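Local coordinates for protein tyrocidine synthetase 3 (Brevibacillus brevis, PDB 2JGP) that joins a peptidyl carrier domain to a condensation domain that forms a peptide bond in the nonribosomal synthesis of the antibiotic tyrocidine, at residues I144-S149 and V245-R250; H270-Y275 and Y402-Y407; Q278-D283 and T374-N379. One frame throughout, in Å; residues are numbered along the deposited sequence.

All three contacts lie in the condensation domain. Contact 1 comes first along the chain, joining the end of helix 133-146 to the loop between helices 227-241 and 253-263; both its segments precede those of contacts 2 and 3. Its centre is about 31 Å from that of contact 2 and about 38 Å from that of contact 3, with contact 3 across the chain's centre. Contacts 2 and 3 are neighbours, about 12 Å apart between centres, and both use helix 267-279. Strand 373-379 of contact 3 precedes helix 387-403 of contact 2, and Leu-375 packs on Tyr-402 between them. One helix thus meets both the carrier-domain side and strand 373-379.

Contact 1 (I144-S149 and V245-R250); sequences IARHES and VLPELR
Arg-146, on the last turn of helix 133-146, reaches into a fold of the loop 245-250 and is held there by Leu-246, Pro-247 and Leu-249. Its CB is directed at the loop, and the chain runs almost straight from there, with CG trans to the backbone nitrogen (chi1 173°). CG passes 4.0 Å from Leu-249 CD1 and also lies over the face of the neighbouring His-147 ring. At CD the other leucine takes over, Leu-246 CD1 lying 3.7 Å away. NE stays close to the same methyl and forms a salt bridge with Glu-236 on helix 227-241. The guanidinium is then clasped on its two faces: Leu-246 CB sits 3.7 Å from CZ of Arg-146 on one side, and Leu-249 CD1 covers the opposite one. At the far end NH1 and NH2 converge on a single acceptor, Pro-247 O, at 2.9 Å and 3.1 Å. That oxygen lies near the guanidinium plane, and the two N-H donors approach with similar bends, 149° and 142°. Two leucines therefore fix the tilt of the flat group while the carbonyl fixes its direction.

His-147, just past the helix, adds a van der Waals contact of ND1 with Leu-249 CD1 at 3.8 Å, and its NE2 is hydrogen-bonded to Glu-236. One carboxylate oxygen thus serves both neighbours and would balance the arginine's charge. The sequence starting at Arg-146 matches the RHExLRT core motif of condensation domains, here tying its helix end to a surface loop.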
# COMPACT_ATOMS: atom_id res chain seq x y z
N ILE A 144 -9.73 13.62 17.10
CA ILE A 144 -11.08 13.14 16.79
C ILE A 144 -11.90 14.24 16.12
O ILE A 144 -12.60 13.99 15.15
CB ILE A 144 -11.80 12.63 18.05
CG1 ILE A 144 -11.12 11.36 18.57
CG2 ILE A 144 -13.26 12.32 17.74
CD1 ILE A 144 -11.49 11.00 20.00
N ALA A 145 -11.80 15.47 16.64
CA ALA A 145 -12.45 16.63 16.01
C ALA A 145 -11.91 16.89 14.60
O ALA A 145 -12.67 17.24 13.69
CB ALA A 145 -12.28 17.88 16.87
N ARG A 146 -10.60 16.71 14.43
CA ARG A 146 -9.92 17.00 13.16
C ARG A 146 -10.24 16.00 12.04
O ARG A 146 -10.43 16.40 10.89
CB ARG A 146 -8.41 17.04 13.38
CG ARG A 146 -7.56 17.16 12.12
CD ARG A 146 -6.09 17.36 12.50
NE ARG A 146 -5.18 17.24 11.36
CZ ARG A 146 -5.01 18.17 10.43
NH1 ARG A 146 -5.71 19.30 10.45
NH2 ARG A 146 -4.14 17.97 9.45
N HIS A 147 -10.26 14.72 12.38
CA HIS A 147 -10.35 13.65 11.38
C HIS A 147 -11.74 13.02 11.36
O HIS A 147 -12.12 12.33 12.31
CB HIS A 147 -9.29 12.59 11.66
CG HIS A 147 -7.89 13.09 11.50
ND1 HIS A 147 -7.38 13.49 10.28
CD2 HIS A 147 -6.89 13.27 12.40
CE1 HIS A 147 -6.13 13.88 10.44
NE2 HIS A 147 -5.80 13.76 11.71
N GLU A 148 -12.50 13.26 10.28
CA GLU A 148 -13.87 12.77 10.17
C GLU A 148 -13.98 11.26 10.31
O GLU A 148 -15.01 10.75 10.76
CB GLU A 148 -14.52 13.18 8.85
CG GLU A 148 -15.11 14.57 8.83
CD GLU A 148 -15.96 14.85 7.60
OE1 GLU A 148 -15.98 14.04 6.64
OE2 GLU A 148 -16.61 15.92 7.59
N SER A 149 -12.93 10.54 9.90
CA SER A 149 -12.93 9.09 10.04
C SER A 149 -13.04 8.66 11.50
O SER A 149 -13.59 7.60 11.80
CB SER A 149 -11.68 8.49 9.39
OG SER A 149 -11.76 8.59 7.97
N VAL A 245 -0.28 24.02 15.71
CA VAL A 245 -1.44 24.17 14.85
C VAL A 245 -1.19 23.39 13.57
O VAL A 245 -0.15 23.56 12.92
CB VAL A 245 -1.70 25.65 14.50
CG1 VAL A 245 -2.99 25.80 13.71
CG2 VAL A 245 -1.74 26.49 15.77
N LEU A 246 -2.14 22.53 13.20
CA LEU A 246 -1.98 21.66 12.04
C LEU A 246 -2.65 22.27 10.81
O LEU A 246 -3.63 23.02 10.95
CB LEU A 246 -2.58 20.28 12.34
CG LEU A 246 -1.98 19.56 13.55
CD1 LEU A 246 -2.80 18.31 13.89
CD2 LEU A 246 -0.52 19.20 13.31
N PRO A 247 -2.14 21.96 9.61
CA PRO A 247 -2.68 22.53 8.37
C PRO A 247 -4.06 21.98 8.04
O PRO A 247 -4.35 20.82 8.34
CB PRO A 247 -1.66 22.10 7.31
CG PRO A 247 -1.04 20.87 7.86
CD PRO A 247 -1.02 21.04 9.34
N GLU A 248 -4.89 22.80 7.40
CA GLU A 248 -6.27 22.41 7.11
C GLU A 248 -6.34 21.29 6.08
O GLU A 248 -5.51 21.21 5.18
CB GLU A 248 -7.07 23.62 6.61
CG GLU A 248 -7.21 24.76 7.64
CD GLU A 248 -8.04 24.37 8.85
OE1 GLU A 248 -8.74 23.33 8.82
OE2 GLU A 248 -8.00 25.12 9.85
N LEU A 249 -7.33 20.41 6.24
CA LEU A 249 -7.54 19.29 5.32
C LEU A 249 -8.56 19.67 4.25
O LEU A 249 -9.74 19.87 4.56
CB LEU A 249 -8.03 18.05 6.08
CG LEU A 249 -7.05 17.46 7.11
CD1 LEU A 249 -7.79 16.67 8.19
CD2 LEU A 249 -6.02 16.59 6.43
N ARG A 250 -8.11 19.76 3.00
CA ARG A 250 -8.99 20.14 1.89
C ARG A 250 -10.05 19.08 1.60
O ARG A 250 -11.20 19.40 1.32
CB ARG A 250 -8.18 20.37 0.61
CG ARG A 250 -9.07 20.68 -0.59
CD ARG A 250 -8.31 21.11 -1.83
NE ARG A 250 -9.27 21.52 -2.85
CZ ARG A 250 -9.87 20.69 -3.71
NH1 ARG A 250 -9.61 19.39 -3.73
NH2 ARG A 250 -10.75 21.19 -4.58

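Contact 2 (H270-Y275 and Y402-Y407); sequences HKQEAY and YGHQDY
Gly-403 O, near the end of helix 387-403, is gripped by two donors: the side-chain nitrogen NE2 of Gln-272, at 3.2 Å, and Arg-14 NE from the carrier domain. The Gln-272 bond is fairly straight (159°) and lies on a lone pair of the carbonyl. The other end of the same amide works too, its OE1 accepting from Asp-406 N at 2.9 Å. The Gln-272 chain bends at CG (chi2 -72°), which lays the amide against the turn so that it reads a backbone C=O and an N-H three residues apart.

Beside the amide, the ring of His-404 stacks offset on Tyr-275, with centroids 4.6 Å apart and planes only 12° from parallel. Tyr-275 CB also rests over the imidazole face as a CH-pi contact. One residue further along the helix from Gln-272, Glu-273 lies over a face of Tyr-407, its CA 3.8 Å from the ring centroid. The tyrosine OH makes a short but weak bond of 2.8 Å to Glu-273 OE1, with the carboxylate steeply turned against the ring.

His-404 holds Asp-400 O with ND1 and Glu-54 of the carrier domain with NE2, while Asp-406 forms a salt bridge to Arg-14. Gln-272 O is buried without a partner. The run 404-410 matches the HQDYPFE core motif of condensation domains. With acceptors at both imidazole nitrogens, a protonated His-404 would probably be stabilised; with the Asp-406 to Arg-14 salt bridge this adds a polar, partly charged link to the carrier domain.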
# COMPACT_ATOMS: atom_id res chain seq x y z
N HIS A 270 -14.37 1.13 -16.51
CA HIS A 270 -14.41 -0.07 -17.35
C HIS A 270 -13.03 -0.38 -17.93
O HIS A 270 -12.66 -1.54 -18.08
CB HIS A 270 -15.42 0.10 -18.47
CG HIS A 270 -15.87 -1.19 -19.08
ND1 HIS A 270 -15.40 -1.64 -20.30
CD2 HIS A 270 -16.74 -2.13 -18.65
CE1 HIS A 270 -15.97 -2.79 -20.59
NE2 HIS A 270 -16.79 -3.11 -19.61
N LYS A 271 -12.27 0.67 -18.26
CA LYS A 271 -10.92 0.50 -18.77
C LYS A 271 -9.94 0.09 -17.67
O LYS A 271 -9.04 -0.72 -17.92
CB LYS A 271 -10.44 1.79 -19.46
CG LYS A 271 -11.17 2.13 -20.75
CD LYS A 271 -10.77 1.20 -21.88
CE LYS A 271 -11.42 1.61 -23.19
NZ LYS A 271 -11.03 0.70 -24.31
N GLN A 272 -10.10 0.64 -16.47
CA GLN A 272 -9.30 0.20 -15.31
C GLN A 272 -9.53 -1.29 -15.08
O GLN A 272 -8.58 -2.04 -14.91
CB GLN A 272 -9.66 0.96 -14.02
CG GLN A 272 -9.39 2.46 -14.03
CD GLN A 272 -7.92 2.78 -13.95
OE1 GLN A 272 -7.28 2.56 -12.92
NE2 GLN A 272 -7.37 3.33 -15.04
N GLU A 273 -10.79 -1.69 -15.10
CA GLU A 273 -11.18 -3.09 -14.92
C GLU A 273 -10.64 -3.97 -16.04
O GLU A 273 -10.07 -5.03 -15.78
CB GLU A 273 -12.70 -3.20 -14.87
CG GLU A 273 -13.22 -4.64 -14.82
CD GLU A 273 -14.72 -4.69 -14.65
OE1 GLU A 273 -15.17 -5.08 -13.55
OE2 GLU A 273 -15.44 -4.33 -15.61
N ALA A 274 -10.84 -3.53 -17.29
CA ALA A 274 -10.49 -4.31 -18.48
C ALA A 274 -9.04 -4.76 -18.46
O ALA A 274 -8.74 -5.89 -18.84
CB ALA A 274 -10.76 -3.50 -19.74
N TYR A 275 -8.15 -3.88 -18.01
CA TYR A 275 -6.73 -4.22 -17.89
C TYR A 275 -6.53 -5.48 -17.04
O TYR A 275 -5.79 -6.39 -17.43
CB TYR A 275 -5.91 -3.07 -17.31
CG TYR A 275 -4.49 -3.50 -17.02
CD1 TYR A 275 -3.53 -3.54 -18.03
CD2 TYR A 275 -4.12 -3.94 -15.75
CE1 TYR A 275 -2.25 -3.96 -17.77
CE2 TYR A 275 -2.84 -4.38 -15.49
CZ TYR A 275 -1.91 -4.38 -16.50
OH TYR A 275 -0.64 -4.83 -16.22
N TYR A 402 0.11 0.33 -11.95
CA TYR A 402 -0.09 1.64 -11.31
C TYR A 402 -1.04 2.52 -12.14
O TYR A 402 -1.87 3.24 -11.58
CB TYR A 402 1.23 2.37 -11.09
CG TYR A 402 2.25 1.64 -10.24
CD1 TYR A 402 3.62 1.82 -10.45
CD2 TYR A 402 1.86 0.74 -9.25
CE1 TYR A 402 4.57 1.14 -9.69
CE2 TYR A 402 2.81 0.06 -8.48
CZ TYR A 402 4.16 0.27 -8.71
OH TYR A 402 5.10 -0.40 -7.97
N GLY A 403 -0.92 2.44 -13.46
CA GLY A 403 -1.83 3.16 -14.36
C GLY A 403 -3.27 2.67 -14.30
O GLY A 403 -4.18 3.37 -14.74
N HIS A 404 -3.47 1.47 -13.79
CA HIS A 404 -4.81 0.90 -13.67
C HIS A 404 -5.14 0.52 -12.23
O HIS A 404 -5.89 -0.42 -11.99
CB HIS A 404 -4.94 -0.28 -14.61
CG HIS A 404 -4.78 0.10 -16.05
ND1 HIS A 404 -3.54 0.22 -16.64
CD2 HIS A 404 -5.69 0.46 -16.98
CE1 HIS A 404 -3.70 0.60 -17.90
NE2 HIS A 404 -4.99 0.76 -18.13
N GLN A 405 -4.62 1.30 -11.29
CA GLN A 405 -4.80 1.03 -9.86
C GLN A 405 -6.18 1.39 -9.31
O GLN A 405 -6.52 1.01 -8.18
CB GLN A 405 -3.72 1.75 -9.04
CG GLN A 405 -3.91 3.25 -8.90
CD GLN A 405 -2.85 3.87 -8.03
OE1 GLN A 405 -3.04 4.05 -6.83
NE2 GLN A 405 -1.71 4.17 -8.63
N ASP A 406 -6.98 2.12 -10.08
CA ASP A 406 -8.29 2.56 -9.60
C ASP A 406 -9.39 1.54 -9.90
O ASP A 406 -10.49 1.88 -10.35
CB ASP A 406 -8.62 3.94 -10.17
CG ASP A 406 -7.68 5.01 -9.65
OD1 ASP A 406 -7.60 5.18 -8.41
OD2 ASP A 406 -7.01 5.67 -10.45
N TYR A 407 -9.05 0.28 -9.65
CA TYR A 407 -10.00 -0.83 -9.68
C TYR A 407 -9.81 -1.60 -8.38
O TYR A 407 -8.75 -2.18 -8.16
CB TYR A 407 -9.71 -1.72 -10.89
CG TYR A 407 -10.68 -2.86 -11.07
CD1 TYR A 407 -12.03 -2.63 -11.27
CD2 TYR A 407 -10.23 -4.18 -11.07
CE1 TYR A 407 -12.92 -3.68 -11.45
CE2 TYR A 407 -11.11 -5.23 -11.25
CZ TYR A 407 -12.45 -4.98 -11.44
OH TYR A 407 -13.32 -6.03 -11.62

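Contact 3 (Q278-D283 and T374-N379); sequences QTFADD and TLAMRN
Arg-378 on strand 373-379 loses more surface than any other residue of this contact, reaching out to Asp-282 and running past Phe-280 on the way; Ala-376 takes the end of the phenyl ring. The arginine is fully extended, with CG opposite its backbone nitrogen (chi1 -178°) and no kink as far as NE, so its tip spans the gap to the loop beyond helix 267-279. There a salt bridge forms: NH1 meets Asp-282 OD2 at 2.9 Å on the syn side, the N-H bent to 132°, while NH2 makes a weak bond of 3.1 Å to OD1. The two flat groups lie only 17° apart, yet OD2 is tilted out of the guanidinium plane, so the fork is not perfectly matched. Asp-282 comes to meet it with CG wedged between its backbone nitrogen and carbonyl carbon. NH2 has a second carboxylate partner in Asp-349, which would strengthen the hold on the positive charge.

Phe-280 lies alongside, pointing the opposite way from the arginine. Its CE2 touches the aliphatic part, 4.0 Å from Arg-378 CB and likewise from Arg-378 CD. At the far end CZ comes 3.5 Å from Ala-376 CB, and Ala-376 O approaches the ring edge in its plane, also 3.5 Å from CZ. Thr-279 CG2 covers one ring face, and Ile-351, Leu-416 and Leu-427 add to the apolar surroundings.

Ala-376 and Arg-378 lie two apart on the strand and use the same side of it, while Leu-375, Met-377 and Asn-379 make the backbone bonds to strand 350-356. Thr-374 to Arg-378 form the last part of the (I/V)GxFVNTxxxR core motif of condensation domains, whose closing arginine joins the antiparallel strand pair 350-356 and 373-379 to the helix end and loop.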
# COMPACT_ATOMS: atom_id res chain seq x y z
N GLN A 278 -8.16 -8.76 -18.58
CA GLN A 278 -7.26 -9.23 -19.63
C GLN A 278 -6.04 -9.93 -19.03
O GLN A 278 -5.68 -11.03 -19.44
CB GLN A 278 -6.78 -8.05 -20.50
CG GLN A 278 -7.84 -7.49 -21.43
CD GLN A 278 -7.57 -6.05 -21.89
OE1 GLN A 278 -8.43 -5.42 -22.50
NE2 GLN A 278 -6.38 -5.54 -21.59
N THR A 279 -5.40 -9.27 -18.06
CA THR A 279 -4.20 -9.80 -17.41
C THR A 279 -4.40 -11.22 -16.85
O THR A 279 -3.48 -12.04 -16.91
CB THR A 279 -3.70 -8.86 -16.28
OG1 THR A 279 -3.28 -7.61 -16.84
CG2 THR A 279 -2.54 -9.47 -15.51
N PHE A 280 -5.59 -11.50 -16.33
CA PHE A 280 -5.89 -12.81 -15.72
C PHE A 280 -6.97 -13.59 -16.49
O PHE A 280 -7.72 -14.36 -15.90
CB PHE A 280 -6.30 -12.62 -14.26
CG PHE A 280 -5.23 -12.00 -13.41
CD1 PHE A 280 -5.35 -10.69 -12.96
CD2 PHE A 280 -4.10 -12.72 -13.07
CE1 PHE A 280 -4.35 -10.12 -12.18
CE2 PHE A 280 -3.10 -12.15 -12.30
CZ PHE A 280 -3.23 -10.85 -11.85
N ALA A 281 -7.02 -13.39 -17.80
CA ALA A 281 -8.04 -14.02 -18.65
C ALA A 281 -7.76 -15.51 -18.89
O ALA A 281 -8.68 -16.31 -19.03
CB ALA A 281 -8.15 -13.28 -19.97
N ASP A 282 -6.47 -15.85 -18.95
CA ASP A 282 -6.03 -17.22 -19.26
C ASP A 282 -5.92 -18.07 -17.99
O ASP A 282 -6.65 -17.84 -17.02
CB ASP A 282 -4.70 -17.16 -20.04
CG ASP A 282 -3.60 -16.47 -19.26
OD1 ASP A 282 -2.42 -16.80 -19.48
OD2 ASP A 282 -3.91 -15.60 -18.42
N ASP A 283 -5.02 -19.06 -17.99
CA ASP A 283 -4.88 -19.98 -16.86
C ASP A 283 -4.12 -19.31 -15.71
O ASP A 283 -2.92 -19.05 -15.83
CB ASP A 283 -4.13 -21.26 -17.28
CG ASP A 283 -4.52 -21.72 -18.67
OD1 ASP A 283 -5.72 -21.94 -18.92
OD2 ASP A 283 -3.60 -21.87 -19.52
N THR A 374 -4.17 -3.53 -2.84
CA THR A 374 -3.19 -4.53 -3.26
C THR A 374 -3.34 -4.75 -4.76
O THR A 374 -4.47 -4.80 -5.28
CB THR A 374 -3.35 -5.87 -2.51
OG1 THR A 374 -3.30 -5.64 -1.10
CG2 THR A 374 -2.23 -6.84 -2.90
N LEU A 375 -2.21 -4.83 -5.44
CA LEU A 375 -2.19 -5.16 -6.85
C LEU A 375 -1.67 -6.58 -6.99
O LEU A 375 -0.66 -6.93 -6.39
CB LEU A 375 -1.28 -4.20 -7.61
CG LEU A 375 -1.51 -2.71 -7.37
CD1 LEU A 375 -0.48 -1.91 -8.16
CD2 LEU A 375 -2.94 -2.30 -7.71
N ALA A 376 -2.36 -7.39 -7.80
CA ALA A 376 -1.87 -8.72 -8.14
C ALA A 376 -0.88 -8.57 -9.28
O ALA A 376 -1.27 -8.38 -10.43
CB ALA A 376 -3.03 -9.61 -8.56
N MET A 377 0.41 -8.64 -8.96
CA MET A 377 1.46 -8.42 -9.95
C MET A 377 1.88 -9.76 -10.57
O MET A 377 2.45 -10.61 -9.89
CB MET A 377 2.66 -7.74 -9.29
CG MET A 377 3.50 -6.96 -10.23
SD MET A 377 2.70 -5.42 -10.75
CE MET A 377 3.01 -4.33 -9.38
N ARG A 378 1.59 -9.92 -11.86
CA ARG A 378 1.90 -11.15 -12.58
C ARG A 378 3.12 -10.96 -13.47
O ARG A 378 3.19 -10.02 -14.25
CB ARG A 378 0.71 -11.60 -13.44
CG ARG A 378 0.93 -12.90 -14.20
CD ARG A 378 -0.30 -13.26 -14.99
NE ARG A 378 -0.19 -14.55 -15.66
CZ ARG A 378 -1.22 -15.24 -16.15
NH1 ARG A 378 -2.46 -14.76 -16.06
NH2 ARG A 378 -1.02 -16.41 -16.74
N ASN A 379 4.08 -11.88 -13.35
CA ASN A 379 5.28 -11.87 -14.17
C ASN A 379 5.66 -13.28 -14.58
O ASN A 379 5.21 -14.25 -13.98
CB ASN A 379 6.42 -11.20 -13.41
CG ASN A 379 6.30 -9.69 -13.39
OD1 ASN A 379 5.94 -9.09 -12.37
ND2 ASN A 379 6.57 -9.07 -14.54